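Side-chain contacts in Endoglucanase(Endo-1,4-beta-glucanase)protein (PDB 6R2J), which probably hydrolyses beta-1,4-glucosidic bonds of cellulose as an endoglucanase of glycosyl hydrolase family 5, here holding cellobiose: residues 142-147 and 204-209; 176-181 and 211-216; 233-238 and 270-275. One frame throughout, in Å; residues are numbered along the deposited sequence. Where two conformers were deposited one is given.

Overall arrangement
From the N terminus, contact 1 opens in the loop after strand 136-140 and closes on strand 201-206 and the residues just beyond it. Contact 2 begins inside that span, at the short helix 177-180, and ends later, in the loop before helix 229-244, so the two cross along the chain. They also touch, through a probable hydrogen bond from His206 N to Ser180 O, and share one glucose unit in the cleft at the C-terminal ends of the barrel strands. Contact 3 follows in series and joins two outer helices, 229-244 and 260-276. Arg233 links it back, reaching Tyr208 O of contact 1 and the ring of Phe213 in contact 2.

Contact 1 of 3, residues 142-147 and 204-209; sequences MNEPHS and EAHLYF. With BGC (beta-D-glucopyranose), chain E; TRS (2-amino-2-hydroxymethyl-propane-1,3-diol), chain G.
Glu144 OE2 is approached by two nitrogens: His206 ND1, with the N-H aimed almost straight at it (167°), and the amine of a bound Tris, probably from the crystallisation liquor, whose N lies 2.7 Å from OE2. The histidine bond is modelled as very short, so its exact length is doubtful. The carboxylate is turned 57° from the imidazole plane. At the other ring nitrogen, His206 NE2 donates to Glu204 OE2 over 3.0 Å, reaching it from above the carboxylate plane; the two bonds together would hold the ring's rotation. Asn143 OD1 meets the ring at its edge, 3.1 Å from His206 CE1, and is itself hydrogen-bonded by Arg56. The other branch of the asparagine, Asn143 ND2, gives a bond of 3.0 Å to Tris O1. Tyr208 meets another arm of the Tris, with OH 2.9 Å from Tris O2 and also hydrogen-bonded to Glu252, and its ring edge faces C6 of the chain E glucose, 3.3 Å from CE2. Glu252 and Tyr101 complete the Tris site. Residues 143-145 spell Asn-Glu-Pro, the signature of family 5, and the arrangement is that of the sugar cleft of a glycosyl hydrolase TIM barrel.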
loop_
_atom_site.group_PDB
_atom_site.type_symbol
_atom_site.label_atom_id
_atom_site.label_comp_id
_atom_site.label_asym_id
_atom_site.label_seq_id
_atom_site.Cartn_x
_atom_site.Cartn_y
_atom_site.Cartn_z
ATOM N N MET A 142 8.556 0.103 2.069
ATOM C CA MET A 142 8.676 -1.347 2.181
ATOM C C MET A 142 7.332 -1.960 2.538
ATOM O O MET A 142 6.726 -1.562 3.521
ATOM C CB MET A 142 9.687 -1.735 3.271
ATOM C CG MET A 142 9.978 -3.225 3.409
ATOM S SD MET A 142 10.555 -3.924 1.856
ATOM C CE MET A 142 11.930 -2.855 1.458
ATOM N N ASN A 143 6.945 -2.991 1.801
ATOM C CA ASN A 143 5.783 -3.810 2.111
ATOM C C ASN A 143 6.109 -4.927 3.114
ATOM O O ASN A 143 7.062 -5.707 2.940
ATOM C CB ASN A 143 5.220 -4.400 0.804
ATOM C CG ASN A 143 4.008 -5.320 1.020
ATOM O OD1 ASN A 143 2.923 -4.833 1.280
ATOM N ND2 ASN A 143 4.200 -6.645 0.908
ATOM N N GLU A 144 5.302 -4.988 4.166
ATOM C CA GLU A 144 5.243 -6.131 5.077
ATOM C C GLU A 144 6.605 -6.678 5.545
ATOM O O GLU A 144 6.896 -7.863 5.349
ATOM C CB GLU A 144 4.352 -7.227 4.536
ATOM C CG GLU A 144 2.874 -6.765 4.430
ATOM C CD GLU A 144 1.880 -7.856 4.001
ATOM O OE1 GLU A 144 2.283 -9.010 3.733
ATOM O OE2 GLU A 144 0.670 -7.514 3.899
ATOM N N PRO A 145 7.402 -5.866 6.224
ATOM C CA PRO A 145 8.569 -6.418 6.924
ATOM C C PRO A 145 8.164 -7.554 7.840
ATOM O O PRO A 145 7.160 -7.477 8.545
ATOM C CB PRO A 145 9.121 -5.240 7.731
ATOM C CG PRO A 145 8.250 -4.087 7.452
ATOM C CD PRO A 145 7.225 -4.415 6.408
ATOM N N HIS A 146 8.964 -8.612 7.848
ATOM C CA HIS A 146 8.706 -9.681 8.790
ATOM C C HIS A 146 9.994 -10.419 9.061
ATOM O O HIS A 146 10.862 -10.504 8.189
ATOM C CB HIS A 146 7.673 -10.670 8.248
ATOM C CG HIS A 146 8.136 -11.433 7.042
ATOM N ND1 HIS A 146 8.592 -12.732 7.099
ATOM C CD2 HIS A 146 8.188 -11.084 5.738
ATOM C CE1 HIS A 146 8.891 -13.150 5.879
ATOM N NE2 HIS A 146 8.657 -12.166 5.037
ATOM N N SER A 147 10.102 -10.929 10.290
ATOM C CA SER A 147 11.260 -11.710 10.714
ATOM C C SER A 147 12.554 -11.030 10.300
ATOM O O SER A 147 13.423 -11.635 9.675
ATOM C CB SER A 147 11.201 -13.145 10.178
ATOM O OG SER A 147 9.977 -13.794 10.530
ATOM N N GLU A 204 1.377 2.749 8.233
ATOM C CA GLU A 204 0.534 1.964 7.353
ATOM C C GLU A 204 0.571 0.530 7.832
ATOM O O GLU A 204 1.655 -0.051 7.964
ATOM C CB GLU A 204 1.037 1.953 5.910
ATOM C CG GLU A 204 0.419 0.797 5.122
ATOM C CD GLU A 204 0.920 0.738 3.673
ATOM O OE1 GLU A 204 1.768 1.581 3.266
ATOM O OE2 GLU A 204 0.473 -0.171 2.952
ATOM N N ALA A 205 -0.618 -0.041 8.019
ATOM C CA ALA A 205 -0.817 -1.426 8.411
ATOM C C ALA A 205 -1.743 -2.091 7.401
ATOM O O ALA A 205 -2.446 -1.421 6.627
ATOM C CB ALA A 205 -1.467 -1.557 9.797
ATOM N N HIS A 206 -1.757 -3.430 7.473
ATOM C CA HIS A 206 -2.566 -4.316 6.651
ATOM C C HIS A 206 -3.496 -5.087 7.559
ATOM O O HIS A 206 -3.205 -5.290 8.738
ATOM C CB HIS A 206 -1.674 -5.271 5.859
ATOM C CG HIS A 206 -0.812 -4.553 4.872
ATOM N ND1 HIS A 206 0.172 -5.164 4.135
ATOM C CD2 HIS A 206 -0.783 -3.245 4.515
ATOM C CE1 HIS A 206 0.775 -4.266 3.374
ATOM N NE2 HIS A 206 0.187 -3.102 3.556
ATOM N N LEU A 207 -4.632 -5.490 7.007
ATOM C CA LEU A 207 -5.658 -6.104 7.836
ATOM C C LEU A 207 -6.555 -6.977 6.976
ATOM O O LEU A 207 -7.191 -6.489 6.044
ATOM C CB LEU A 207 -6.484 -5.007 8.540
ATOM C CG LEU A 207 -7.614 -5.366 9.522
ATOM C CD1 LEU A 207 -7.856 -4.135 10.433
ATOM C CD2 LEU A 207 -8.872 -5.832 8.799
ATOM N N TYR A 208 -6.615 -8.257 7.315
ATOM C CA TYR A 208 -7.497 -9.201 6.669
ATOM C C TYR A 208 -8.389 -9.853 7.720
ATOM O O TYR A 208 -8.208 -9.684 8.928
ATOM C CB TYR A 208 -6.692 -10.223 5.866
ATOM C CG TYR A 208 -5.998 -9.623 4.663
ATOM C CD1 TYR A 208 -6.662 -9.505 3.453
ATOM C CD2 TYR A 208 -4.668 -9.193 4.739
ATOM C CE1 TYR A 208 -6.020 -8.979 2.336
ATOM C CE2 TYR A 208 -4.025 -8.626 3.651
ATOM C CZ TYR A 208 -4.691 -8.541 2.437
ATOM O OH TYR A 208 -4.066 -8.030 1.325
ATOM N N PHE A 209 -9.369 -10.606 7.252
ATOM C CA PHE A 209 -10.447 -11.057 8.120
ATOM C C PHE A 209 -10.387 -12.536 8.497
ATOM O O PHE A 209 -11.275 -12.990 9.233
ATOM C CB PHE A 209 -11.788 -10.797 7.420
ATOM C CG PHE A 209 -12.089 -9.350 7.167
ATOM C CD1 PHE A 209 -11.425 -8.339 7.878
ATOM C CD2 PHE A 209 -13.075 -8.999 6.253
ATOM C CE1 PHE A 209 -11.724 -7.011 7.657
ATOM C CE2 PHE A 209 -13.407 -7.679 6.051
ATOM C CZ PHE A 209 -12.718 -6.680 6.741
HETATM C C2 BGC E . -0.290 -10.564 8.994
HETATM C C3 BGC E . -0.447 -9.083 8.860
HETATM C C4 BGC E . -0.528 -8.866 7.384
HETATM C C5 BGC E . -1.168 -9.938 6.560
HETATM C C6 BGC E . -1.138 -9.367 5.174
HETATM C C1 BGC E . -0.808 -11.653 8.020
HETATM O O2 BGC E . -0.504 -10.840 10.438
HETATM O O3 BGC E . 0.652 -8.353 9.417
HETATM O O4 BGC E . -1.098 -7.578 7.421
HETATM O O5 BGC E . -0.323 -11.177 6.698
HETATM O O6 BGC E . -1.290 -10.477 4.250
HETATM C C TRS G . -0.105 -9.374 0.416
HETATM C C1 TRS G . 0.749 -8.266 -0.225
HETATM C C2 TRS G . -1.518 -9.427 -0.198
HETATM C C3 TRS G . 0.601 -10.743 0.260
HETATM N N TRS G . -0.268 -9.016 1.843
HETATM O O1 TRS G . 1.346 -7.487 0.779
HETATM O O2 TRS G . -2.381 -10.266 0.562
HETATM O O3 TRS G . 1.916 -10.672 0.784
#

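Contact 2 of 3, residues 176-181 and 211-216; sequences GERWSS and DDFSGK. With BGC (beta-D-glucopyranose), chain E; BGC (beta-D-glucopyranose), chain B.
Arg178 leaves its backbone with CG roughly anti to N (chi1 -151°) and bends at chi2, while Phe213 has CG beside its backbone N and anti to the carbonyl carbon (chi1 -50°). These two choices bring the guanidinium and the phenyl ring together, Arg178 NH2 lying 4.1 Å from Phe213 CD1. The approach is oblique, and no hydrogen bond links the two segments directly; much of what joins them is cellobiose. Arg178 NH2 donates to O6 of the chain B glucose over 2.6 Å, nearly straight at 169°. On the far side Asp212 O also meets that O6, at a distance too short to be taken literally, and the modelled approach of Arg178 NH1 to O2 of the chain E glucose is doubtful for the same reason.

Trp179 supplies the flat wall: C3 of the chain B glucose sits over the centre of one indole face, 3.7 Å above it, and His146 stacks on the indole too. Ser214 O lies 2.8 Å from O6 of the chain E glucose, while Lys216 NZ adds a weak bond to O2 of the chain B unit.

The second segment is shaped by its own side chains. Asp212 OD1 accepts from Ser214 N, 3.0 Å away, which makes an Asx turn; Ser214 OG, 2.6 Å from OD1, adds a second bond from the same face of the carboxylate. Ser214 OG in turn accepts from Lys216 N, 3.2 Å off, in an ST turn. Phe213 also makes a cation-pi contact with Arg233. An aromatic platform with polar groups round the sugar rim is the usual make-up of a carbohydrate subsite; since the non-reducing glucose faces Glu144, the position is consistent with the aglycone side of a family 5 cleft.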
loop_
_atom_site.group_PDB
_atom_site.type_symbol
_atom_site.label_atom_id
_atom_site.label_comp_id
_atom_site.label_asym_id
_atom_site.label_seq_id
_atom_site.Cartn_x
_atom_site.Cartn_y
_atom_site.Cartn_z
ATOM N N GLY A 176 5.260 -1.482 9.620
ATOM C CA GLY A 176 5.906 -2.093 10.752
ATOM C C GLY A 176 6.074 -3.599 10.592
ATOM O O GLY A 176 5.678 -4.226 9.613
ATOM N N GLU A 177 6.679 -4.169 11.617
ATOM C CA GLU A 177 7.010 -5.581 11.695
ATOM C C GLU A 177 5.731 -6.437 11.824
ATOM O O GLU A 177 4.579 -5.946 11.797
ATOM C CB GLU A 177 8.067 -5.727 12.800
ATOM C CG GLU A 177 8.588 -7.064 13.221
ATOM C CD GLU A 177 9.266 -7.891 12.145
ATOM O OE1 GLU A 177 8.593 -8.846 11.781
ATOM O OE2 GLU A 177 10.438 -7.657 11.720
ATOM N N ARG A 178 5.958 -7.752 11.867
ATOM C CA ARG A 178 4.883 -8.732 11.859
ATOM C C ARG A 178 3.947 -8.548 10.667
ATOM O O ARG A 178 2.721 -8.568 10.804
ATOM C CB ARG A 178 4.079 -8.728 13.158
ATOM C CG ARG A 178 3.481 -10.112 13.464
ATOM C CD ARG A 178 2.089 -9.991 14.044
ATOM N NE ARG A 178 1.343 -11.245 13.861
ATOM C CZ ARG A 178 0.915 -11.703 12.683
ATOM N NH1 ARG A 178 1.137 -10.985 11.560
ATOM N NH2 ARG A 178 0.266 -12.878 12.630
ATOM N N TRP A 179 4.535 -8.366 9.494
ATOM C CA TRP A 179 3.801 -8.212 8.235
ATOM C C TRP A 179 2.944 -6.950 8.219
ATOM O O TRP A 179 1.918 -6.891 7.534
ATOM C CB TRP A 179 2.974 -9.443 7.857
ATOM C CG TRP A 179 3.735 -10.761 7.891
ATOM C CD1 TRP A 179 4.025 -11.500 9.006
ATOM C CD2 TRP A 179 4.264 -11.512 6.769
ATOM N NE1 TRP A 179 4.711 -12.650 8.653
ATOM C CE2 TRP A 179 4.856 -12.686 7.289
ATOM C CE3 TRP A 179 4.304 -11.305 5.388
ATOM C CZ2 TRP A 179 5.459 -13.654 6.463
ATOM C CZ3 TRP A 179 4.908 -12.268 4.582
ATOM C CH2 TRP A 179 5.473 -13.419 5.123
ATOM N N SER A 180 3.337 -5.948 9.008
ATOM C CA SER A 180 2.568 -4.716 9.189
ATOM C C SER A 180 1.098 -5.003 9.522
ATOM O O SER A 180 0.191 -4.295 9.091
ATOM C CB SER A 180 2.679 -3.776 7.999
ATOM O OG SER A 180 2.455 -2.442 8.437
ATOM N N SER A 181 0.885 -6.012 10.360
ATOM C CA SER A 181 -0.429 -6.296 10.913
ATOM C C SER A 181 -0.968 -5.148 11.759
ATOM O O SER A 181 -0.313 -4.666 12.683
ATOM C CB SER A 181 -0.313 -7.549 11.784
ATOM O OG SER A 181 -1.489 -7.753 12.532
ATOM N N ASP A 211 -8.797 -16.230 10.067
ATOM C CA ASP A 211 -8.457 -16.570 11.443
ATOM C C ASP A 211 -6.978 -16.448 11.707
ATOM O O ASP A 211 -6.571 -16.264 12.863
ATOM C CB ASP A 211 -8.825 -18.012 11.691
ATOM C CG ASP A 211 -10.295 -18.224 11.822
ATOM O OD1 ASP A 211 -11.076 -17.257 11.685
ATOM O OD2 ASP A 211 -10.682 -19.374 12.142
ATOM N N ASP A 212 -6.167 -16.553 10.659
ATOM C CA ASP A 212 -4.718 -16.485 10.785
ATOM C C ASP A 212 -4.172 -15.153 10.312
ATOM O O ASP A 212 -2.959 -15.018 10.138
ATOM C CB ASP A 212 -4.080 -17.650 10.024
ATOM C CG ASP A 212 -4.307 -17.579 8.534
ATOM O OD1 ASP A 212 -4.858 -16.579 8.063
ATOM O OD2 ASP A 212 -3.926 -18.528 7.822
ATOM N N PHE A 213 -5.042 -14.166 10.089
ATOM C CA PHE A 213 -4.673 -12.808 9.713
ATOM C C PHE A 213 -4.047 -12.701 8.305
ATOM O O PHE A 213 -3.680 -11.569 7.884
ATOM C CB PHE A 213 -3.687 -12.154 10.705
ATOM C CG PHE A 213 -4.093 -12.240 12.136
ATOM C CD1 PHE A 213 -3.779 -13.357 12.893
ATOM C CD2 PHE A 213 -4.767 -11.191 12.726
ATOM C CE1 PHE A 213 -4.158 -13.440 14.222
ATOM C CE2 PHE A 213 -5.148 -11.232 14.055
ATOM C CZ PHE A 213 -4.840 -12.357 14.815
ATOM N N SER A 214 -3.918 -13.805 7.550
ATOM C CA SER A 214 -3.032 -13.800 6.386
ATOM C C SER A 214 -3.653 -13.188 5.135
ATOM O O SER A 214 -2.916 -12.740 4.251
ATOM C CB SER A 214 -2.594 -15.229 6.061
ATOM O OG SER A 214 -3.734 -16.028 5.765
ATOM N N GLY A 215 -4.975 -13.211 5.000
ATOM C CA GLY A 215 -5.577 -12.797 3.762
ATOM C C GLY A 215 -5.580 -13.853 2.683
ATOM O O GLY A 215 -6.000 -13.552 1.556
ATOM N N LYS A 216 -5.125 -15.076 2.987
ATOM C CA LYS A 216 -5.218 -16.186 2.040
ATOM C C LYS A 216 -6.636 -16.761 1.989
ATOM O O LYS A 216 -7.040 -17.343 0.973
ATOM C CB LYS A 216 -4.272 -17.325 2.422
ATOM C CG LYS A 216 -2.824 -16.956 2.534
ATOM C CD LYS A 216 -2.025 -18.192 3.088
ATOM C CE LYS A 216 -0.946 -17.798 4.132
ATOM N NZ LYS A 216 -0.055 -16.631 3.732
HETATM C C2 BGC E . -0.290 -10.564 8.994
HETATM C C3 BGC E . -0.447 -9.083 8.860
HETATM C C4 BGC E . -0.528 -8.866 7.384
HETATM C C5 BGC E . -1.168 -9.938 6.560
HETATM C C6 BGC E . -1.138 -9.367 5.174
HETATM C C1 BGC E . -0.808 -11.653 8.020
HETATM O O2 BGC E . -0.504 -10.840 10.438
HETATM O O3 BGC E . 0.652 -8.353 9.417
HETATM O O4 BGC E . -1.098 -7.578 7.421
HETATM O O5 BGC E . -0.323 -11.177 6.698
HETATM O O6 BGC E . -1.290 -10.477 4.250
HETATM C C2 BGC B . 1.325 -14.901 6.217
HETATM C C3 BGC B . 1.095 -13.493 6.701
HETATM C C4 BGC B . 0.200 -13.720 7.888
HETATM C C5 BGC B . 0.832 -14.634 8.991
HETATM C C6 BGC B . -0.121 -14.994 10.155
HETATM C C1 BGC B . 2.204 -15.664 7.225
HETATM O O1 BGC B . 2.659 -16.916 6.820
HETATM O O2 BGC B . 2.010 -14.980 4.975
HETATM O O3 BGC B . 0.348 -12.628 5.838
HETATM O O4 BGC B . -0.257 -12.651 8.706
HETATM O O5 BGC B . 1.525 -15.874 8.572
HETATM O O6 BGC B . -0.866 -13.825 10.466
#

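Contact 3 of 3, residues 233-238 and 270-275; sequences RARPFI and LAYLND
Tyr272 reaches across from helix 260-276 to helix 229-244. The bond from CA to CB is directed toward the other helix, and CG anti to the backbone N (chi1 174°) carries the ring across. CD2 is the first atom to arrive, 3.7 Å from Ala234 CB. One atom further, CE2 lies 3.5 Å from the same methyl, which sits at the ring edge and in its plane. CE2 also meets Ile238 CG1 at 3.8 Å, and CZ is about equally far from that carbon and from Arg235 CA. The hydroxyl ends up over the helix surface: Tyr272 OH is 3.3 Å from Arg235 CA and 3.5 Å from Ile238 CB. The aliphatic start of Arg235 borders it as well, CB lying 3.6 Å from Tyr272 OH; the arginine chain then runs off roughly perpendicular to the tyrosine. Ile238 and the tyrosine lie alongside each other, each pointing toward the other's helix.

The two helix segments run almost parallel, 19° apart, with axes 11.0 Å from each other, a separation spanned by this one large side chain. Leu269 and Asn276 of the tyrosine's own helix extend the seam, touching Ala234 and Ile238. Both helices belong to the outer layer of the TIM barrel. Chemically, the contact is carbon against carbon and against a phenol oxygen; with no hydrogen bond or ion pair across the two segments, it rests on shape and apolar burial.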
loop_
_atom_site.group_PDB
_atom_site.type_symbol
_atom_site.label_atom_id
_atom_site.label_comp_id
_atom_site.label_asym_id
_atom_site.label_seq_id
_atom_site.Cartn_x
_atom_site.Cartn_y
_atom_site.Cartn_z
ATOM N N ARG A 233 -9.786 -5.414 14.447
ATOM C CA ARG A 233 -8.405 -5.478 14.004
ATOM C C ARG A 233 -7.869 -4.113 13.598
ATOM O O ARG A 233 -6.660 -3.899 13.638
ATOM C CB ARG A 233 -8.258 -6.540 12.897
ATOM C CG ARG A 233 -8.483 -7.957 13.440
ATOM C CD ARG A 233 -8.295 -9.062 12.424
ATOM N NE ARG A 233 -8.535 -10.372 13.047
ATOM C CZ ARG A 233 -8.552 -11.535 12.399
ATOM N NH1 ARG A 233 -8.358 -11.576 11.099
ATOM N NH2 ARG A 233 -8.758 -12.663 13.047
ATOM N N ALA A 234 -8.731 -3.160 13.266
ATOM C CA ALA A 234 -8.227 -1.823 12.977
ATOM C C ALA A 234 -7.936 -1.045 14.253
ATOM O O ALA A 234 -6.961 -0.280 14.317
ATOM C CB ALA A 234 -9.238 -1.069 12.119
ATOM N N ARG A 235 -8.773 -1.230 15.273
ATOM C CA ARG A 235 -8.765 -0.334 16.435
ATOM C C ARG A 235 -7.424 -0.285 17.162
ATOM O O ARG A 235 -7.001 0.819 17.540
ATOM C CB ARG A 235 -9.909 -0.736 17.380
ATOM C CG ARG A 235 -10.013 0.049 18.665
ATOM C CD ARG A 235 -11.079 -0.563 19.575
ATOM N NE ARG A 235 -12.327 -0.932 18.893
ATOM C CZ ARG A 235 -12.845 -2.165 18.861
ATOM N NH1 ARG A 235 -12.215 -3.185 19.462
ATOM N NH2 ARG A 235 -14.012 -2.382 18.234
ATOM N N PRO A 236 -6.737 -1.397 17.406
ATOM C CA PRO A 236 -5.424 -1.303 18.034
ATOM C C PRO A 236 -4.526 -0.292 17.341
ATOM O O PRO A 236 -3.835 0.488 18.015
ATOM C CB PRO A 236 -4.910 -2.738 17.891
ATOM C CG PRO A 236 -6.152 -3.584 17.869
ATOM C CD PRO A 236 -7.082 -2.788 17.049
ATOM N N PHE A 237 -4.542 -0.305 15.995
ATOM C CA PHE A 237 -3.669 0.514 15.151
ATOM C C PHE A 237 -4.067 1.983 15.222
ATOM O O PHE A 237 -3.220 2.850 15.472
ATOM C CB PHE A 237 -3.757 -0.045 13.708
ATOM C CG PHE A 237 -2.979 0.737 12.687
ATOM C CD1 PHE A 237 -1.656 1.086 12.908
ATOM C CD2 PHE A 237 -3.584 1.123 11.492
ATOM C CE1 PHE A 237 -0.965 1.835 11.968
ATOM C CE2 PHE A 237 -2.904 1.881 10.562
ATOM C CZ PHE A 237 -1.597 2.230 10.792
ATOM N N ILE A 238 -5.367 2.263 15.014
ATOM C CA ILE A 238 -5.919 3.614 15.159
ATOM C C ILE A 238 -5.577 4.181 16.534
ATOM O O ILE A 238 -5.146 5.331 16.670
ATOM C CB ILE A 238 -7.442 3.588 14.907
ATOM C CG1 ILE A 238 -7.724 3.040 13.498
ATOM C CG2 ILE A 238 -8.064 4.955 15.226
ATOM C CD1 ILE A 238 -6.753 3.427 12.440
ATOM N N LEU A 270 -14.800 -0.167 6.571
ATOM C CA LEU A 270 -14.741 1.104 5.853
ATOM C C LEU A 270 -15.505 2.206 6.593
ATOM O O LEU A 270 -15.072 3.366 6.598
ATOM C CB LEU A 270 -15.253 0.921 4.422
ATOM C CG LEU A 270 -14.315 0.138 3.488
ATOM C CD1 LEU A 270 -14.908 0.040 2.053
ATOM C CD2 LEU A 270 -12.923 0.721 3.393
ATOM N N ALA A 271 -16.631 1.863 7.232
ATOM C CA ALA A 271 -17.390 2.851 7.991
ATOM C C ALA A 271 -16.558 3.395 9.138
ATOM O O ALA A 271 -16.493 4.611 9.354
ATOM C CB ALA A 271 -18.679 2.209 8.517
ATOM N N TYR A 272 -15.885 2.493 9.864
ATOM C CA TYR A 272 -14.994 2.872 10.955
ATOM C C TYR A 272 -13.825 3.707 10.454
ATOM O O TYR A 272 -13.423 4.684 11.094
ATOM C CB TYR A 272 -14.466 1.594 11.613
ATOM C CG TYR A 272 -13.424 1.810 12.675
ATOM C CD1 TYR A 272 -13.706 2.579 13.803
ATOM C CD2 TYR A 272 -12.162 1.215 12.575
ATOM C CE1 TYR A 272 -12.768 2.776 14.795
ATOM C CE2 TYR A 272 -11.202 1.399 13.572
ATOM C CZ TYR A 272 -11.511 2.181 14.678
ATOM O OH TYR A 272 -10.580 2.363 15.673
ATOM N N LEU A 273 -13.244 3.328 9.322
ATOM C CA LEU A 273 -12.164 4.125 8.760
ATOM C C LEU A 273 -12.618 5.543 8.453
ATOM O O LEU A 273 -11.917 6.507 8.774
ATOM C CB LEU A 273 -11.647 3.424 7.520
ATOM C CG LEU A 273 -10.988 2.101 7.881
ATOM C CD1 LEU A 273 -10.282 1.603 6.627
ATOM C CD2 LEU A 273 -10.014 2.233 9.031
ATOM N N ASN A 274 -13.798 5.690 7.852
ATOM C CA ASN A 274 -14.322 7.016 7.556
ATOM C C ASN A 274 -14.492 7.831 8.823
ATOM O O ASN A 274 -14.160 9.021 8.844
ATOM C CB ASN A 274 -15.666 6.928 6.834
ATOM C CG ASN A 274 -15.528 6.935 5.326
ATOM O OD1 ASN A 274 -14.440 7.110 4.796
ATOM N ND2 ASN A 274 -16.633 6.748 4.627
ATOM N N ASP A 275 -15.003 7.204 9.900
ATOM C CA ASP A 275 -15.231 7.943 11.142
ATOM C C ASP A 275 -13.934 8.549 11.682
ATOM O O ASP A 275 -13.966 9.523 12.453
ATOM C CB ASP A 275 -15.823 7.004 12.189
ATOM C CG ASP A 275 -17.173 6.486 11.801
ATOM O OD1 ASP A 275 -17.868 7.156 10.985
ATOM O OD2 ASP A 275 -17.539 5.404 12.332
#